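Local coordinates for protein XoxI (Bacillus cereus ATCC 14579, PDB 3CNW), which is of unknown function but probably binds a small hydrophobic ligand, as many relatives do in the Bet v 1-like polyketide cyclase and lipid transport superfamily, at residues A[7-12]-A[100-105]; A[70-75]-A[88-93]; A[32-37]-A[127-132]. One frame throughout, in Å; residues are numbered along the deposited sequence.

How the contacts relate
The sheet, helix 116-139 and a loop laid on that helix supply the three contacts. Contacts 1 and 2 are antiparallel strand pairs, and their neighbouring strands 83-94 and 101-111 are tied where Glu-104 OE1 meets Lys-93 NZ at 2.7 Å in a salt bridge. Both pairs have one mostly polar face and a more buried face turned toward the helices. Contact 3 instead has a single weak hydrogen bond and a small patch of packing. All mix buried and more open residues; contact 1 lies farthest out, about 11 Å between its centre and the chain's. Trp-105 joins contact 1 to contact 3, touching Trp-32 and stacking with Tyr-127; Ile-90 of contact 2 also reaches Trp-32.

Contact 1. Residues A[7-12]-A[100-105]; sequences TTSMEI and TSLVEW
Thr-8, Met-10 and Ile-12 pair with Trp-105, Val-103 and Ser-101 as hydrogen-bonded antiparallel positions, the strand axes running at 153° and approaching to 4.6 Å. The bonds are short at the Ile-12 end, where Ile-12 N reaches Ser-101 O at 2.8 Å, but that from Met-10 N to Val-103 O is weak. On one face, Leu-102 holds CG anti to its N (chi1 177°), which swings CD1 toward the partner strand; there it meets Ser-9 CB at 3.8 Å and Glu-11 CG at 3.9 Å. Beside it, Ser-9 OG lies 3.3 Å from Glu-104 OE2 in a weak hydrogen bond, while the other carboxylate oxygen, OE1, is taken by Lys-93 in a salt bridge. On the opposite face Ile-12 CD1 meets Val-103 CG2 at 3.8 Å, and both side chains also touch Val-19 of helix 16-23. Ser-101 OG turns to Gly-14 O. From the same face, Thr-8 and the selenomethionine Met-10 reach helix 116-139, and Trp-105 stacks on Tyr-127. Pairing of the first strand with the last, against a long C-terminal helix, is typical of the helix-grip fold of Bet v 1-like proteins.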
loop_
_atom_site.group_PDB
_atom_site.type_symbol
_atom_site.label_atom_id
_atom_site.label_comp_id
_atom_site.label_asym_id
_atom_site.label_seq_id
_atom_site.Cartn_x
_atom_site.Cartn_y
_atom_site.Cartn_z
ATOM N N THR A 7 -2.267 11.605 -19.530
ATOM C CA THR A 7 -1.149 11.707 -18.616
ATOM C C THR A 7 -0.722 13.151 -18.488
ATOM O O THR A 7 -0.861 13.939 -19.421
ATOM C CB THR A 7 0.072 10.919 -19.117
ATOM O OG1 THR A 7 -0.331 9.604 -19.513
ATOM C CG2 THR A 7 1.109 10.806 -18.005
ATOM N N THR A 8 -0.195 13.491 -17.322
ATOM C CA THR A 8 0.294 14.830 -17.068
ATOM C C THR A 8 1.627 14.654 -16.366
ATOM O O THR A 8 1.817 13.706 -15.603
ATOM C CB THR A 8 -0.664 15.640 -16.142
ATOM O OG1 THR A 8 -1.961 15.719 -16.737
ATOM C CG2 THR A 8 -0.137 17.048 -15.925
ATOM N N SER A 9 2.561 15.548 -16.647
ATOM C CA SER A 9 3.865 15.497 -16.011
ATOM C C SER A 9 4.117 16.869 -15.408
ATOM O O SER A 9 3.485 17.851 -15.797
ATOM C CB SER A 9 4.948 15.144 -17.029
ATOM O OG SER A 9 4.842 13.788 -17.411
HETATM N N MSE A 10 5.027 16.930 -14.449
HETATM C CA MSE A 10 5.331 18.180 -13.782
HETATM C C MSE A 10 6.639 17.990 -13.037
HETATM O O MSE A 10 6.811 16.999 -12.324
HETATM C CB MSE A 10 4.215 18.519 -12.782
HETATM C CG MSE A 10 4.281 19.907 -12.157
HETATM SE SE MSE A 10 3.683 21.282 -13.380
HETATM C CE MSE A 10 1.828 20.733 -13.569
ATOM N N GLU A 11 7.558 18.929 -13.221
ATOM C CA GLU A 11 8.837 18.867 -12.536
ATOM C C GLU A 11 8.673 19.622 -11.232
ATOM O O GLU A 11 8.068 20.689 -11.200
ATOM C CB GLU A 11 9.938 19.498 -13.386
ATOM C CG GLU A 11 10.320 18.660 -14.590
ATOM C CD GLU A 11 11.410 19.298 -15.441
ATOM O OE1 GLU A 11 12.492 19.619 -14.889
ATOM O OE2 GLU A 11 11.190 19.471 -16.663
ATOM N N ILE A 12 9.183 19.049 -10.150
ATOM C CA ILE A 12 9.063 19.673 -8.840
ATOM C C ILE A 12 10.449 19.876 -8.265
ATOM O O ILE A 12 11.336 19.060 -8.493
ATOM C CB ILE A 12 8.234 18.782 -7.857
ATOM C CG1 ILE A 12 6.763 18.735 -8.287
ATOM C CG2 ILE A 12 8.310 19.341 -6.431
ATOM C CD1 ILE A 12 6.512 18.060 -9.579
ATOM N N THR A 100 15.568 17.543 -7.809
ATOM C CA THR A 100 14.331 17.877 -8.516
ATOM C C THR A 100 13.780 16.550 -9.005
ATOM O O THR A 100 14.478 15.530 -9.018
ATOM C CB THR A 100 14.531 18.788 -9.759
ATOM O OG1 THR A 100 15.280 18.089 -10.765
ATOM C CG2 THR A 100 15.235 20.082 -9.365
ATOM N N SER A 101 12.526 16.544 -9.410
ATOM C CA SER A 101 11.946 15.304 -9.856
ATOM C C SER A 101 10.806 15.517 -10.812
ATOM O O SER A 101 10.247 16.617 -10.915
ATOM C CB SER A 101 11.485 14.490 -8.644
ATOM O OG SER A 101 10.725 15.278 -7.759
ATOM N N LEU A 102 10.472 14.450 -11.522
ATOM C CA LEU A 102 9.393 14.493 -12.493
ATOM C C LEU A 102 8.253 13.610 -12.030
ATOM O O LEU A 102 8.394 12.395 -11.972
ATOM C CB LEU A 102 9.906 14.013 -13.845
ATOM C CG LEU A 102 8.873 13.942 -14.960
ATOM C CD1 LEU A 102 8.351 15.331 -15.259
ATOM C CD2 LEU A 102 9.508 13.331 -16.189
ATOM N N VAL A 103 7.125 14.217 -11.695
ATOM C CA VAL A 103 5.985 13.432 -11.259
ATOM C C VAL A 103 5.039 13.186 -12.431
ATOM O O VAL A 103 4.778 14.088 -13.220
ATOM C CB VAL A 103 5.220 14.142 -10.119
ATOM C CG1 VAL A 103 4.002 13.323 -9.724
ATOM C CG2 VAL A 103 6.146 14.338 -8.918
ATOM N N GLU A 104 4.535 11.961 -12.552
ATOM C CA GLU A 104 3.619 11.630 -13.645
ATOM C C GLU A 104 2.333 10.992 -13.151
ATOM O O GLU A 104 2.360 10.015 -12.403
ATOM C CB GLU A 104 4.284 10.687 -14.662
ATOM C CG GLU A 104 5.485 11.289 -15.384
ATOM C CD GLU A 104 5.916 10.503 -16.628
ATOM O OE1 GLU A 104 5.501 9.326 -16.778
ATOM O OE2 GLU A 104 6.683 11.069 -17.453
ATOM N N TRP A 105 1.208 11.549 -13.581
ATOM C CA TRP A 105 -0.085 11.031 -13.194
ATOM C C TRP A 105 -0.786 10.633 -14.486
ATOM O O TRP A 105 -1.141 11.493 -15.295
ATOM C CB TRP A 105 -0.888 12.111 -12.466
ATOM C CG TRP A 105 -1.997 11.577 -11.611
ATOM C CD1 TRP A 105 -2.573 10.337 -11.679
ATOM C CD2 TRP A 105 -2.681 12.279 -10.569
ATOM N NE1 TRP A 105 -3.576 10.228 -10.744
ATOM C CE2 TRP A 105 -3.669 11.406 -10.051
ATOM C CE3 TRP A 105 -2.567 13.569 -10.027
ATOM C CZ2 TRP A 105 -4.525 11.774 -9.006
ATOM C CZ3 TRP A 105 -3.425 13.936 -8.985
ATOM C CH2 TRP A 105 -4.390 13.043 -8.494
#

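Contact 2. Residues A[70-75]-A[88-93]; sequences RYYTYS and STIQVK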
loop_
_atom_site.group_PDB
_atom_site.type_symbol
_atom_site.label_atom_id
_atom_site.label_comp_id
_atom_site.label_asym_id
_atom_site.label_seq_id
_atom_site.Cartn_x
_atom_site.Cartn_y
_atom_site.Cartn_z
ATOM N N ARG A 70 8.835 4.283 -6.180
ATOM C CA ARG A 70 7.957 5.435 -6.040
ATOM C C ARG A 70 6.754 5.529 -6.986
ATOM O O ARG A 70 6.680 6.428 -7.825
ATOM C CB ARG A 70 8.795 6.715 -6.150
ATOM C CG ARG A 70 10.050 6.713 -5.255
ATOM C CD ARG A 70 10.869 7.977 -5.468
ATOM N NE ARG A 70 11.343 8.060 -6.845
ATOM C CZ ARG A 70 12.556 7.701 -7.245
ATOM N NH1 ARG A 70 13.444 7.237 -6.367
ATOM N NH2 ARG A 70 12.877 7.788 -8.529
ATOM N N TYR A 71 5.808 4.610 -6.839
ATOM C CA TYR A 71 4.588 4.647 -7.631
ATOM C C TYR A 71 3.500 3.785 -7.001
ATOM O O TYR A 71 3.768 2.904 -6.179
ATOM C CB TYR A 71 4.850 4.179 -9.060
ATOM C CG TYR A 71 4.890 2.676 -9.249
ATOM C CD1 TYR A 71 3.715 1.952 -9.464
ATOM C CD2 TYR A 71 6.103 1.984 -9.261
ATOM C CE1 TYR A 71 3.740 0.574 -9.696
ATOM C CE2 TYR A 71 6.140 0.600 -9.493
ATOM C CZ TYR A 71 4.951 -0.093 -9.711
ATOM O OH TYR A 71 4.974 -1.447 -9.938
ATOM N N TYR A 72 2.261 4.079 -7.353
ATOM C CA TYR A 72 1.143 3.286 -6.888
ATOM C C TYR A 72 0.038 3.420 -7.928
ATOM O O TYR A 72 -0.093 4.458 -8.594
ATOM C CB TYR A 72 0.702 3.688 -5.464
ATOM C CG TYR A 72 -0.122 4.939 -5.291
ATOM C CD1 TYR A 72 -1.481 4.953 -5.590
ATOM C CD2 TYR A 72 0.446 6.098 -4.762
ATOM C CE1 TYR A 72 -2.261 6.083 -5.361
ATOM C CE2 TYR A 72 -0.326 7.238 -4.532
ATOM C CZ TYR A 72 -1.675 7.222 -4.832
ATOM O OH TYR A 72 -2.437 8.342 -4.608
ATOM N N THR A 73 -0.704 2.332 -8.102
ATOM C CA THR A 73 -1.785 2.249 -9.071
ATOM C C THR A 73 -3.070 1.953 -8.310
ATOM O O THR A 73 -3.076 1.125 -7.400
ATOM C CB THR A 73 -1.511 1.096 -10.092
ATOM O OG1 THR A 73 -0.387 1.435 -10.917
ATOM C CG2 THR A 73 -2.719 0.840 -10.964
ATOM N N TYR A 74 -4.154 2.615 -8.700
ATOM C CA TYR A 74 -5.436 2.431 -8.048
ATOM C C TYR A 74 -6.583 2.482 -9.045
ATOM O O TYR A 74 -6.463 3.047 -10.138
ATOM C CB TYR A 74 -5.637 3.509 -6.983
ATOM C CG TYR A 74 -5.803 4.891 -7.562
ATOM C CD1 TYR A 74 -7.070 5.424 -7.795
ATOM C CD2 TYR A 74 -4.697 5.654 -7.911
ATOM C CE1 TYR A 74 -7.231 6.693 -8.368
ATOM C CE2 TYR A 74 -4.845 6.922 -8.487
ATOM C CZ TYR A 74 -6.112 7.431 -8.713
ATOM O OH TYR A 74 -6.257 8.669 -9.301
ATOM N N SER A 75 -7.704 1.895 -8.643
ATOM C CA SER A 75 -8.896 1.853 -9.468
ATOM C C SER A 75 -10.064 2.455 -8.705
ATOM O O SER A 75 -10.021 2.602 -7.480
ATOM C CB SER A 75 -9.222 0.408 -9.840
ATOM O OG SER A 75 -9.362 -0.393 -8.678
ATOM N N SER A 88 -5.491 4.319 -12.658
ATOM C CA SER A 88 -4.609 5.480 -12.571
ATOM C C SER A 88 -3.363 5.174 -11.753
ATOM O O SER A 88 -3.423 4.488 -10.730
ATOM C CB SER A 88 -5.336 6.670 -11.947
ATOM O OG SER A 88 -4.501 7.809 -11.953
ATOM N N THR A 89 -2.231 5.699 -12.206
ATOM C CA THR A 89 -0.976 5.461 -11.531
ATOM C C THR A 89 -0.195 6.752 -11.386
ATOM O O THR A 89 -0.160 7.566 -12.301
ATOM C CB THR A 89 -0.142 4.427 -12.309
ATOM O OG1 THR A 89 1.223 4.469 -11.869
ATOM C CG2 THR A 89 -0.202 4.718 -13.781
ATOM N N ILE A 90 0.409 6.956 -10.223
ATOM C CA ILE A 90 1.204 8.154 -10.023
ATOM C C ILE A 90 2.610 7.693 -9.696
ATOM O O ILE A 90 2.807 6.823 -8.863
ATOM C CB ILE A 90 0.635 9.051 -8.898
ATOM C CG1 ILE A 90 1.410 10.365 -8.848
ATOM C CG2 ILE A 90 0.740 8.364 -7.567
ATOM C CD1 ILE A 90 0.782 11.425 -7.947
ATOM N N GLN A 91 3.591 8.268 -10.380
ATOM C CA GLN A 91 4.976 7.881 -10.171
ATOM C C GLN A 91 5.891 9.093 -10.103
ATOM O O GLN A 91 5.681 10.090 -10.805
ATOM C CB GLN A 91 5.420 6.954 -11.302
ATOM C CG GLN A 91 6.866 6.509 -11.215
ATOM C CD GLN A 91 7.322 5.809 -12.473
ATOM O OE1 GLN A 91 6.836 6.100 -13.565
ATOM N NE2 GLN A 91 8.274 4.899 -12.335
ATOM N N VAL A 92 6.902 8.996 -9.248
ATOM C CA VAL A 92 7.871 10.066 -9.074
ATOM C C VAL A 92 9.196 9.641 -9.697
ATOM O O VAL A 92 9.944 8.852 -9.125
ATOM C CB VAL A 92 8.086 10.385 -7.573
ATOM C CG1 VAL A 92 9.048 11.563 -7.414
ATOM C CG2 VAL A 92 6.745 10.682 -6.908
ATOM N N LYS A 93 9.473 10.172 -10.880
ATOM C CA LYS A 93 10.698 9.860 -11.606
ATOM C C LYS A 93 11.830 10.841 -11.282
ATOM O O LYS A 93 11.605 11.889 -10.672
ATOM C CB LYS A 93 10.411 9.890 -13.105
ATOM C CG LYS A 93 9.337 8.923 -13.553
ATOM C CD LYS A 93 9.000 9.131 -15.017
ATOM C CE LYS A 93 8.150 7.991 -15.566
ATOM N NZ LYS A 93 7.885 8.143 -17.036
#
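Tyr-72 and Tyr-74 pair with Ile-90 and Ser-88 across a beta hairpin of strands 71-76 and 83-94, in the middle of the antiparallel sheet of this Bet v 1-like fold. The strands run at 164° to each other. Successive side chains show how one hairpin serves two environments. On the helix-facing side, Tyr-72 has CG between its backbone N and carbonyl carbon (chi1 78°), a torsion that helps lay the ring alongside Ile-90, both side chains pointing the same way. Ile-90 CG2 sits over one face, toward the rim, in a CH-pi contact 3.8 Å from the Tyr-72 ring centroid and 3.4 Å from Tyr-72 CE2. Beyond the pair, Tyr-72 OH hydrogen-bonds to Arg-48. Tyr-74 takes a similar torsion, and its ring passes along Ser-88, with CZ 3.4 Å from Ser-88 CB; the serine hydroxyl itself is bonded to Ser-106 O, and Arg-48 makes a cation-pi contact with the ring. On the other side, Tyr-71 meets Gln-91 through their beta carbons, CB to CB at 3.6 Å, before its ring leads off toward Val-64 and Asn-66. Thr-73 OG1 lies 3.3 Å from Thr-89 CB, the two short side chains crossing at a slant. Where strand 71-76 begins, Arg-70 and Tyr-71 face Asn-66 in a G1 beta bulge. The Arg-70 chain bends at chi3 (-62°) and grips Val-92 side-on: NE at 2.8 Å and NH2 at 3.2 Å both donate to Val-92 O, which lies in the guanidinium plane.

Contact 3. Residues A[32-37]-A[127-132]; sequences WLPYIP and YSDGLK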
loop_
_atom_site.group_PDB
_atom_site.type_symbol
_atom_site.label_atom_id
_atom_site.label_comp_id
_atom_site.label_asym_id
_atom_site.label_seq_id
_atom_site.Cartn_x
_atom_site.Cartn_y
_atom_site.Cartn_z
ATOM N N TRP A 32 -1.934 17.485 -0.474
ATOM C CA TRP A 32 -1.387 18.164 -1.645
ATOM C C TRP A 32 -2.312 18.375 -2.847
ATOM O O TRP A 32 -1.984 19.132 -3.767
ATOM C CB TRP A 32 -0.160 17.406 -2.120
ATOM C CG TRP A 32 -0.471 16.005 -2.571
ATOM C CD1 TRP A 32 -0.613 14.906 -1.783
ATOM C CD2 TRP A 32 -0.658 15.563 -3.923
ATOM N NE1 TRP A 32 -0.866 13.793 -2.560
ATOM C CE2 TRP A 32 -0.895 14.166 -3.876
ATOM C CE3 TRP A 32 -0.632 16.207 -5.171
ATOM C CZ2 TRP A 32 -1.114 13.400 -5.039
ATOM C CZ3 TRP A 32 -0.849 15.439 -6.326
ATOM C CH2 TRP A 32 -1.081 14.050 -6.243
ATOM N N LEU A 33 -3.452 17.698 -2.857
ATOM C CA LEU A 33 -4.391 17.817 -3.964
ATOM C C LEU A 33 -5.594 18.643 -3.550
ATOM O O LEU A 33 -6.463 18.155 -2.839
ATOM C CB LEU A 33 -4.843 16.422 -4.411
ATOM C CG LEU A 33 -6.036 16.301 -5.362
ATOM C CD1 LEU A 33 -5.794 17.051 -6.646
ATOM C CD2 LEU A 33 -6.248 14.840 -5.650
ATOM N N PRO A 34 -5.670 19.900 -4.012
ATOM C CA PRO A 34 -6.785 20.778 -3.666
ATOM C C PRO A 34 -8.160 20.154 -3.889
ATOM O O PRO A 34 -9.098 20.411 -3.142
ATOM C CB PRO A 34 -6.552 21.998 -4.563
ATOM C CG PRO A 34 -5.076 22.033 -4.727
ATOM C CD PRO A 34 -4.761 20.572 -4.964
ATOM N N TYR A 35 -8.271 19.324 -4.918
ATOM C CA TYR A 35 -9.529 18.682 -5.268
ATOM C C TYR A 35 -10.062 17.674 -4.243
ATOM O O TYR A 35 -11.249 17.344 -4.259
ATOM C CB TYR A 35 -9.371 17.985 -6.613
ATOM C CG TYR A 35 -10.656 17.426 -7.139
ATOM C CD1 TYR A 35 -11.666 18.267 -7.601
ATOM C CD2 TYR A 35 -10.866 16.055 -7.195
ATOM C CE1 TYR A 35 -12.859 17.755 -8.114
ATOM C CE2 TYR A 35 -12.055 15.529 -7.706
ATOM C CZ TYR A 35 -13.045 16.384 -8.165
ATOM O OH TYR A 35 -14.218 15.860 -8.680
ATOM N N ILE A 36 -9.189 17.170 -3.375
ATOM C CA ILE A 36 -9.599 16.191 -2.366
ATOM C C ILE A 36 -9.337 16.703 -0.960
ATOM O O ILE A 36 -8.317 16.388 -0.354
ATOM C CB ILE A 36 -8.864 14.840 -2.552
ATOM C CG1 ILE A 36 -9.182 14.272 -3.935
ATOM C CG2 ILE A 36 -9.315 13.835 -1.497
ATOM C CD1 ILE A 36 -10.691 14.128 -4.215
ATOM N N PRO A 37 -10.269 17.500 -0.422
ATOM C CA PRO A 37 -10.151 18.075 0.924
ATOM C C PRO A 37 -10.138 17.034 2.044
ATOM O O PRO A 37 -9.581 17.277 3.109
ATOM C CB PRO A 37 -11.385 18.968 1.036
ATOM C CG PRO A 37 -11.804 19.205 -0.364
ATOM C CD PRO A 37 -11.535 17.910 -1.050
ATOM N N TYR A 127 -5.705 15.974 -12.405
ATOM C CA TYR A 127 -4.286 15.679 -12.340
ATOM C C TYR A 127 -3.505 16.990 -12.310
ATOM O O TYR A 127 -2.677 17.198 -11.418
ATOM C CB TYR A 127 -3.857 14.849 -13.546
ATOM C CG TYR A 127 -4.517 13.487 -13.654
ATOM C CD1 TYR A 127 -5.242 12.942 -12.590
ATOM C CD2 TYR A 127 -4.407 12.736 -14.822
ATOM C CE1 TYR A 127 -5.847 11.671 -12.688
ATOM C CE2 TYR A 127 -5.003 11.466 -14.939
ATOM C CZ TYR A 127 -5.723 10.938 -13.872
ATOM O OH TYR A 127 -6.326 9.694 -13.990
ATOM N N SER A 128 -3.779 17.876 -13.275
ATOM C CA SER A 128 -3.107 19.183 -13.358
ATOM C C SER A 128 -3.273 19.988 -12.070
ATOM O O SER A 128 -2.320 20.597 -11.583
ATOM C CB SER A 128 -3.649 20.021 -14.534
ATOM O OG SER A 128 -3.051 21.324 -14.584
ATOM N N ASP A 129 -4.486 20.002 -11.537
ATOM C CA ASP A 129 -4.780 20.720 -10.302
ATOM C C ASP A 129 -3.819 20.284 -9.194
ATOM O O ASP A 129 -3.201 21.119 -8.522
ATOM C CB ASP A 129 -6.222 20.435 -9.878
ATOM C CG ASP A 129 -6.583 21.082 -8.564
ATOM O OD1 ASP A 129 -6.637 22.335 -8.507
ATOM O OD2 ASP A 129 -6.812 20.335 -7.585
ATOM N N GLY A 130 -3.691 18.970 -9.022
ATOM C CA GLY A 130 -2.820 18.425 -7.998
ATOM C C GLY A 130 -1.332 18.557 -8.276
ATOM O O GLY A 130 -0.566 18.878 -7.370
ATOM N N LEU A 131 -0.904 18.305 -9.510
ATOM C CA LEU A 131 0.518 18.423 -9.818
ATOM C C LEU A 131 0.997 19.878 -9.725
ATOM O O LEU A 131 2.150 20.139 -9.346
ATOM C CB LEU A 131 0.834 17.872 -11.217
ATOM C CG LEU A 131 0.621 16.381 -11.509
ATOM C CD1 LEU A 131 1.395 16.028 -12.766
ATOM C CD2 LEU A 131 1.106 15.519 -10.356
ATOM N N LYS A 132 0.116 20.818 -10.074
ATOM C CA LYS A 132 0.444 22.240 -10.026
ATOM C C LYS A 132 0.557 22.679 -8.568
ATOM O O LYS A 132 1.500 23.380 -8.198
ATOM C CB LYS A 132 -0.630 23.049 -10.742
ATOM C CG LYS A 132 -0.357 24.544 -10.844
ATOM C CD LYS A 132 0.445 24.896 -12.075
ATOM C CE LYS A 132 1.909 24.593 -11.899
ATOM N NZ LYS A 132 2.632 24.838 -13.176
#
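Trp-32 turns the six-membered part of its indole edge-on to helix 116-139, where Gly-130 O lies in the ring plane, 3.5 Å from CE3 and 3.6 Å from CZ3. One ring face is partly overlaid by CB of the next residue, Leu-33, set toward the rim; the edge atom CZ3 also comes within loose packing distance of Leu-131 CD2. CG stands between the backbone N and the carbonyl carbon (chi1 63°), a torsion that helps bring the indole to the helix, and the ring touches Leu-22 and Ile-23 of helix 16-23 as well. The second flat group is the carboxylate of Asp-129. Its OD2 sits against the Pro-34 ring, 3.3 Å from CD, proline ring and carboxylate running antiparallel alongside one another, and it also receives a weak, bent hydrogen bond from Tyr-35 N (3.2 Å, 126° at the hydrogen). Asp-129, whose CB already points at the loop, continues with CG anti to N (chi1 177°). In the helix-grip architecture of Bet v 1-like proteins the long C-terminal helix lies against the sheet, and here the segment linking helix 16-23 to strand 38-42 is laid on that helix. The loop is shaped by a type I turn from Leu-33 to Ile-36, closed by Ile-36 N to Leu-33 O at 2.9 Å, with the Tyr-35 amide inside it. Between the two flat groups lies Gly-130: with no side chain to intervene, Leu-33 CD1 packs directly on its CA at 3.5 Å. From the same methyl, Asp-129 OD2 is 3.6 Å away, the leucine and aspartate side chains crossing at about a right angle. The Tyr-35 side chain also packs on Pro-53, Phe-81 and Ile-126 of helix 116-139.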